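Local coordinates for kinesin-like protein Nod (Drosophila melanogaster, PDB 3DC4) that hydrolyses ATP and binds microtubules as the catalytic domain of a kinesin required for segregating non-exchange chromosomes in meiosis, at residues 115-129 with 190-202. Numbering follows the deposited sequence.
Sequences TPPGEILPEHLGILP and HSQADLHHILELG
Pro116 lays its CB over one face of the His196 imidazole, in a CH-pi contact 3.7 Å from CB to the ring centroid and 24° off the ring normal. The ring edge meets the backbone at Gly118: His196 CD2 comes within 3.0 Å of Gly118 N, which lies near the ring plane. With CG anti to the backbone N (chi1 -177°), His196 swings its ring out beside the helix to the proline loop. Were this histidine an alanine, Pro116 would probably lose the ring face it packs on, and a gap would be likely to open beside the Gly118 backbone. Pro116 CG continues along the helix to the backbone of Glu200, whose carboxylate is salt-bridged to Arg204. Next to this ring, Pro117 crosses Leu199 at about a right angle, its CD 3.7 Å from Leu199 CD1, while the other branch, Leu199 CD2, reaches Leu128 CD1 at 4.1 Å. One turn earlier, Leu195 CD2 rests on Pro129 CA at 3.6 Å. At the N-terminal end of the helix, Gln192 bends at chi2, bringing NE2 to Pro129 O in a weak hydrogen bond of 3.1 Å, with an N-H...O angle of only 132°. The contact thus seats helix 192-204 against the loop and first turn of helix 127-141 in the kinesin motor domain; Leu132 of that helix meets Leu195, and Leu128 and Leu199 both pack on Val224 of strand 220-229.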
loop_
_atom_site.group_PDB
_atom_site.type_symbol
_atom_site.label_atom_id
_atom_site.label_comp_id
_atom_site.label_asym_id
_atom_site.label_seq_id
_atom_site.Cartn_x
_atom_site.Cartn_y
_atom_site.Cartn_z
ATOM N N THR A 115 9.809 8.552 -1.804
ATOM C CA THR A 115 10.856 9.564 -1.869
ATOM C C THR A 115 10.288 10.858 -2.448
ATOM O O THR A 115 9.484 10.829 -3.376
ATOM C CB THR A 115 12.030 9.091 -2.755
ATOM O OG1 THR A 115 12.599 7.901 -2.195
ATOM C CG2 THR A 115 13.113 10.169 -2.839
ATOM N N PRO A 116 10.694 12.015 -1.898
ATOM C CA PRO A 116 10.204 13.308 -2.390
ATOM C C PRO A 116 10.344 13.418 -3.907
ATOM O O PRO A 116 11.447 13.330 -4.446
ATOM C CB PRO A 116 11.076 14.311 -1.641
ATOM C CG PRO A 116 11.289 13.630 -0.323
ATOM C CD PRO A 116 11.576 12.195 -0.729
ATOM N N PRO A 117 9.219 13.612 -4.613
ATOM C CA PRO A 117 9.152 13.735 -6.072
ATOM C C PRO A 117 10.203 14.660 -6.685
ATOM O O PRO A 117 10.801 14.333 -7.711
ATOM C CB PRO A 117 7.734 14.244 -6.305
ATOM C CG PRO A 117 6.974 13.593 -5.204
ATOM C CD PRO A 117 7.883 13.802 -4.020
ATOM N N GLY A 118 10.417 15.812 -6.056
ATOM C CA GLY A 118 11.390 16.766 -6.558
ATOM C C GLY A 118 12.740 16.150 -6.869
ATOM O O GLY A 118 13.342 16.450 -7.897
ATOM N N GLU A 119 13.218 15.284 -5.984
ATOM C CA GLU A 119 14.509 14.631 -6.170
ATOM C C GLU A 119 14.380 13.251 -6.813
ATOM O O GLU A 119 15.055 12.306 -6.407
ATOM C CB GLU A 119 15.226 14.511 -4.823
ATOM C CG GLU A 119 14.362 13.936 -3.711
ATOM C CD GLU A 119 15.097 13.834 -2.388
ATOM O OE1 GLU A 119 16.022 13.000 -2.281
ATOM O OE2 GLU A 119 14.751 14.594 -1.455
ATOM N N ILE A 120 13.518 13.143 -7.821
ATOM C CA ILE A 120 13.295 11.876 -8.516
ATOM C C ILE A 120 13.063 12.104 -10.006
ATOM O O ILE A 120 12.273 12.961 -10.388
ATOM C CB ILE A 120 12.050 11.131 -7.950
ATOM C CG1 ILE A 120 12.280 10.747 -6.489
ATOM C CG2 ILE A 120 11.757 9.891 -8.778
ATOM C CD1 ILE A 120 13.439 9.794 -6.285
ATOM N N LEU A 121 13.745 11.337 -10.851
ATOM C CA LEU A 121 13.554 11.480 -12.289
ATOM C C LEU A 121 12.139 11.052 -12.665
ATOM O O LEU A 121 11.594 10.111 -12.091
ATOM C CB LEU A 121 14.578 10.640 -13.055
ATOM C CG LEU A 121 15.855 11.374 -13.486
ATOM C CD1 LEU A 121 16.359 12.276 -12.378
ATOM C CD2 LEU A 121 16.904 10.351 -13.879
ATOM N N PRO A 122 11.528 11.745 -13.637
ATOM C CA PRO A 122 10.173 11.491 -14.135
ATOM C C PRO A 122 9.750 10.030 -14.287
ATOM O O PRO A 122 8.728 9.620 -13.739
ATOM C CB PRO A 122 10.162 12.237 -15.464
ATOM C CG PRO A 122 10.979 13.445 -15.140
ATOM C CD PRO A 122 12.155 12.849 -14.391
ATOM N N GLU A 123 10.530 9.245 -15.025
ATOM C CA GLU A 123 10.192 7.842 -15.254
ATOM C C GLU A 123 10.295 6.969 -14.002
ATOM O O GLU A 123 9.799 5.846 -13.985
ATOM C CB GLU A 123 11.085 7.239 -16.345
ATOM C CG GLU A 123 12.537 7.060 -15.929
ATOM C CD GLU A 123 13.339 6.235 -16.927
ATOM O OE1 GLU A 123 14.528 6.547 -17.130
ATOM O OE2 GLU A 123 12.784 5.270 -17.497
ATOM N N HIS A 124 10.941 7.487 -12.964
ATOM C CA HIS A 124 11.124 6.742 -11.723
ATOM C C HIS A 124 10.110 7.107 -10.643
ATOM O O HIS A 124 10.109 6.519 -9.564
ATOM C CB HIS A 124 12.547 6.955 -11.207
ATOM C CG HIS A 124 13.602 6.404 -12.117
ATOM N ND1 HIS A 124 13.753 5.054 -12.345
ATOM C CD2 HIS A 124 14.548 7.021 -12.865
ATOM C CE1 HIS A 124 14.749 4.862 -13.194
ATOM N NE2 HIS A 124 15.247 6.039 -13.524
ATOM N N LEU A 125 9.257 8.084 -10.934
ATOM C CA LEU A 125 8.228 8.503 -9.988
ATOM C C LEU A 125 7.344 7.308 -9.657
ATOM O O LEU A 125 6.943 6.558 -10.553
ATOM C CB LEU A 125 7.387 9.627 -10.590
ATOM C CG LEU A 125 8.117 10.967 -10.725
ATOM C CD1 LEU A 125 7.269 11.927 -11.545
ATOM C CD2 LEU A 125 8.395 11.536 -9.335
ATOM N N GLY A 126 7.035 7.159 -8.372
ATOM C CA GLY A 126 6.228 6.045 -7.910
ATOM C C GLY A 126 4.721 6.225 -7.849
ATOM O O GLY A 126 4.153 7.176 -8.400
ATOM N N ILE A 127 4.069 5.298 -7.154
ATOM C CA ILE A 127 2.619 5.307 -7.036
ATOM C C ILE A 127 2.010 6.549 -6.411
ATOM O O ILE A 127 1.044 7.071 -6.949
ATOM C CB ILE A 127 2.134 4.064 -6.267
ATOM C CG1 ILE A 127 2.342 2.832 -7.149
ATOM C CG2 ILE A 127 0.671 4.217 -5.878
ATOM C CD1 ILE A 127 2.066 1.502 -6.460
ATOM N N LEU A 128 2.556 7.024 -5.295
ATOM C CA LEU A 128 2.006 8.204 -4.634
ATOM C C LEU A 128 1.857 9.425 -5.535
ATOM O O LEU A 128 0.755 9.944 -5.705
ATOM C CB LEU A 128 2.853 8.588 -3.416
ATOM C CG LEU A 128 2.357 8.156 -2.034
ATOM C CD1 LEU A 128 3.395 8.531 -0.970
ATOM C CD2 LEU A 128 1.022 8.840 -1.724
ATOM N N PRO A 129 2.962 9.896 -6.135
ATOM C CA PRO A 129 2.843 11.071 -7.001
ATOM C C PRO A 129 1.955 10.862 -8.224
ATOM O O PRO A 129 1.282 11.791 -8.659
ATOM C CB PRO A 129 4.297 11.384 -7.362
ATOM C CG PRO A 129 4.943 10.028 -7.345
ATOM C CD PRO A 129 4.346 9.385 -6.119
ATOM N N HIS A 190 -2.632 20.660 -2.923
ATOM C CA HIS A 190 -3.154 21.396 -4.069
ATOM C C HIS A 190 -2.301 21.142 -5.306
ATOM O O HIS A 190 -2.714 21.448 -6.423
ATOM C CB HIS A 190 -3.183 22.897 -3.758
ATOM C CG HIS A 190 -4.124 23.266 -2.653
ATOM N ND1 HIS A 190 -5.494 23.260 -2.808
ATOM C CD2 HIS A 190 -3.893 23.630 -1.371
ATOM C CE1 HIS A 190 -6.065 23.605 -1.668
ATOM N NE2 HIS A 190 -5.116 23.834 -0.779
ATOM N N SER A 191 -1.115 20.577 -5.097
ATOM C CA SER A 191 -0.197 20.287 -6.194
ATOM C C SER A 191 0.895 19.320 -5.745
ATOM O O SER A 191 1.021 19.018 -4.559
ATOM C CB SER A 191 0.463 21.575 -6.676
ATOM O OG SER A 191 1.354 22.063 -5.688
ATOM N N GLN A 192 1.697 18.855 -6.697
ATOM C CA GLN A 192 2.783 17.930 -6.402
ATOM C C GLN A 192 3.761 18.528 -5.402
ATOM O O GLN A 192 4.348 17.812 -4.587
ATOM C CB GLN A 192 3.532 17.565 -7.687
ATOM C CG GLN A 192 2.757 16.663 -8.644
ATOM C CD GLN A 192 2.469 15.293 -8.050
ATOM O OE1 GLN A 192 3.347 14.654 -7.472
ATOM N NE2 GLN A 192 1.237 14.831 -8.201
ATOM N N ALA A 193 3.935 19.843 -5.471
ATOM C CA ALA A 193 4.844 20.532 -4.566
ATOM C C ALA A 193 4.448 20.260 -3.119
ATOM O O ALA A 193 5.303 20.018 -2.269
ATOM C CB ALA A 193 4.820 22.033 -4.843
ATOM N N ASP A 194 3.149 20.298 -2.840
ATOM C CA ASP A 194 2.668 20.054 -1.487
ATOM C C ASP A 194 2.986 18.629 -1.050
ATOM O O ASP A 194 3.347 18.389 0.103
ATOM C CB ASP A 194 1.160 20.308 -1.404
ATOM C CG ASP A 194 0.806 21.770 -1.609
ATOM O OD1 ASP A 194 1.513 22.627 -1.044
ATOM O OD2 ASP A 194 -0.174 22.061 -2.320
ATOM N N LEU A 195 2.858 17.684 -1.975
ATOM C CA LEU A 195 3.156 16.291 -1.667
ATOM C C LEU A 195 4.630 16.210 -1.308
ATOM O O LEU A 195 5.016 15.539 -0.359
ATOM C CB LEU A 195 2.871 15.403 -2.879
ATOM C CG LEU A 195 3.304 13.932 -2.780
ATOM C CD1 LEU A 195 2.594 13.252 -1.604
ATOM C CD2 LEU A 195 2.949 13.229 -4.089
ATOM N N HIS A 196 5.452 16.910 -2.075
ATOM C CA HIS A 196 6.881 16.914 -1.819
ATOM C C HIS A 196 7.158 17.425 -0.405
ATOM O O HIS A 196 8.002 16.879 0.305
ATOM C CB HIS A 196 7.592 17.783 -2.856
ATOM C CG HIS A 196 9.079 17.789 -2.714
ATOM N ND1 HIS A 196 9.721 18.387 -1.650
ATOM C CD2 HIS A 196 10.054 17.250 -3.484
ATOM C CE1 HIS A 196 11.025 18.217 -1.773
ATOM N NE2 HIS A 196 11.254 17.530 -2.877
ATOM N N HIS A 197 6.433 18.461 0.012
ATOM C CA HIS A 197 6.615 19.020 1.348
ATOM C C HIS A 197 6.301 18.009 2.448
ATOM O O HIS A 197 7.117 17.800 3.348
ATOM C CB HIS A 197 5.733 20.259 1.528
ATOM C CG HIS A 197 5.712 20.792 2.929
ATOM N ND1 HIS A 197 6.835 21.291 3.551
ATOM C CD2 HIS A 197 4.704 20.901 3.828
ATOM C CE1 HIS A 197 6.521 21.686 4.774
ATOM N NE2 HIS A 197 5.234 21.460 4.966
ATOM N N ILE A 198 5.127 17.381 2.378
ATOM C CA ILE A 198 4.743 16.416 3.405
ATOM C C ILE A 198 5.681 15.215 3.450
ATOM O O ILE A 198 5.963 14.684 4.526
ATOM C CB ILE A 198 3.266 15.921 3.238
ATOM C CG1 ILE A 198 3.141 14.931 2.079
ATOM C CG2 ILE A 198 2.342 17.106 3.031
ATOM C CD1 ILE A 198 3.120 13.469 2.526
ATOM N N LEU A 199 6.173 14.785 2.291
ATOM C CA LEU A 199 7.083 13.645 2.255
ATOM C C LEU A 199 8.436 14.012 2.846
ATOM O O LEU A 199 9.047 13.222 3.566
ATOM C CB LEU A 199 7.268 13.141 0.822
ATOM C CG LEU A 199 6.066 12.422 0.215
ATOM C CD1 LEU A 199 6.392 11.983 -1.204
ATOM C CD2 LEU A 199 5.719 11.211 1.085
ATOM N N GLU A 200 8.896 15.221 2.542
ATOM C CA GLU A 200 10.173 15.698 3.051
ATOM C C GLU A 200 10.065 15.916 4.560
ATOM O O GLU A 200 10.944 15.512 5.326
ATOM C CB GLU A 200 10.557 17.010 2.358
ATOM C CG GLU A 200 11.903 17.578 2.776
ATOM C CD GLU A 200 12.212 18.897 2.087
ATOM O OE1 GLU A 200 12.361 18.900 0.843
ATOM O OE2 GLU A 200 12.301 19.934 2.785
ATOM N N LEU A 201 8.975 16.551 4.980
ATOM C CA LEU A 201 8.744 16.816 6.395
ATOM C C LEU A 201 8.655 15.510 7.170
ATOM O O LEU A 201 9.305 15.341 8.205
ATOM C CB LEU A 201 7.446 17.607 6.576
ATOM C CG LEU A 201 6.965 17.834 8.012
ATOM C CD1 LEU A 201 7.940 18.743 8.751
ATOM C CD2 LEU A 201 5.579 18.451 7.987
ATOM N N GLY A 202 7.846 14.588 6.663
ATOM C CA GLY A 202 7.682 13.309 7.324
ATOM C C GLY A 202 8.969 12.510 7.390
ATOM O O GLY A 202 9.266 11.875 8.403
#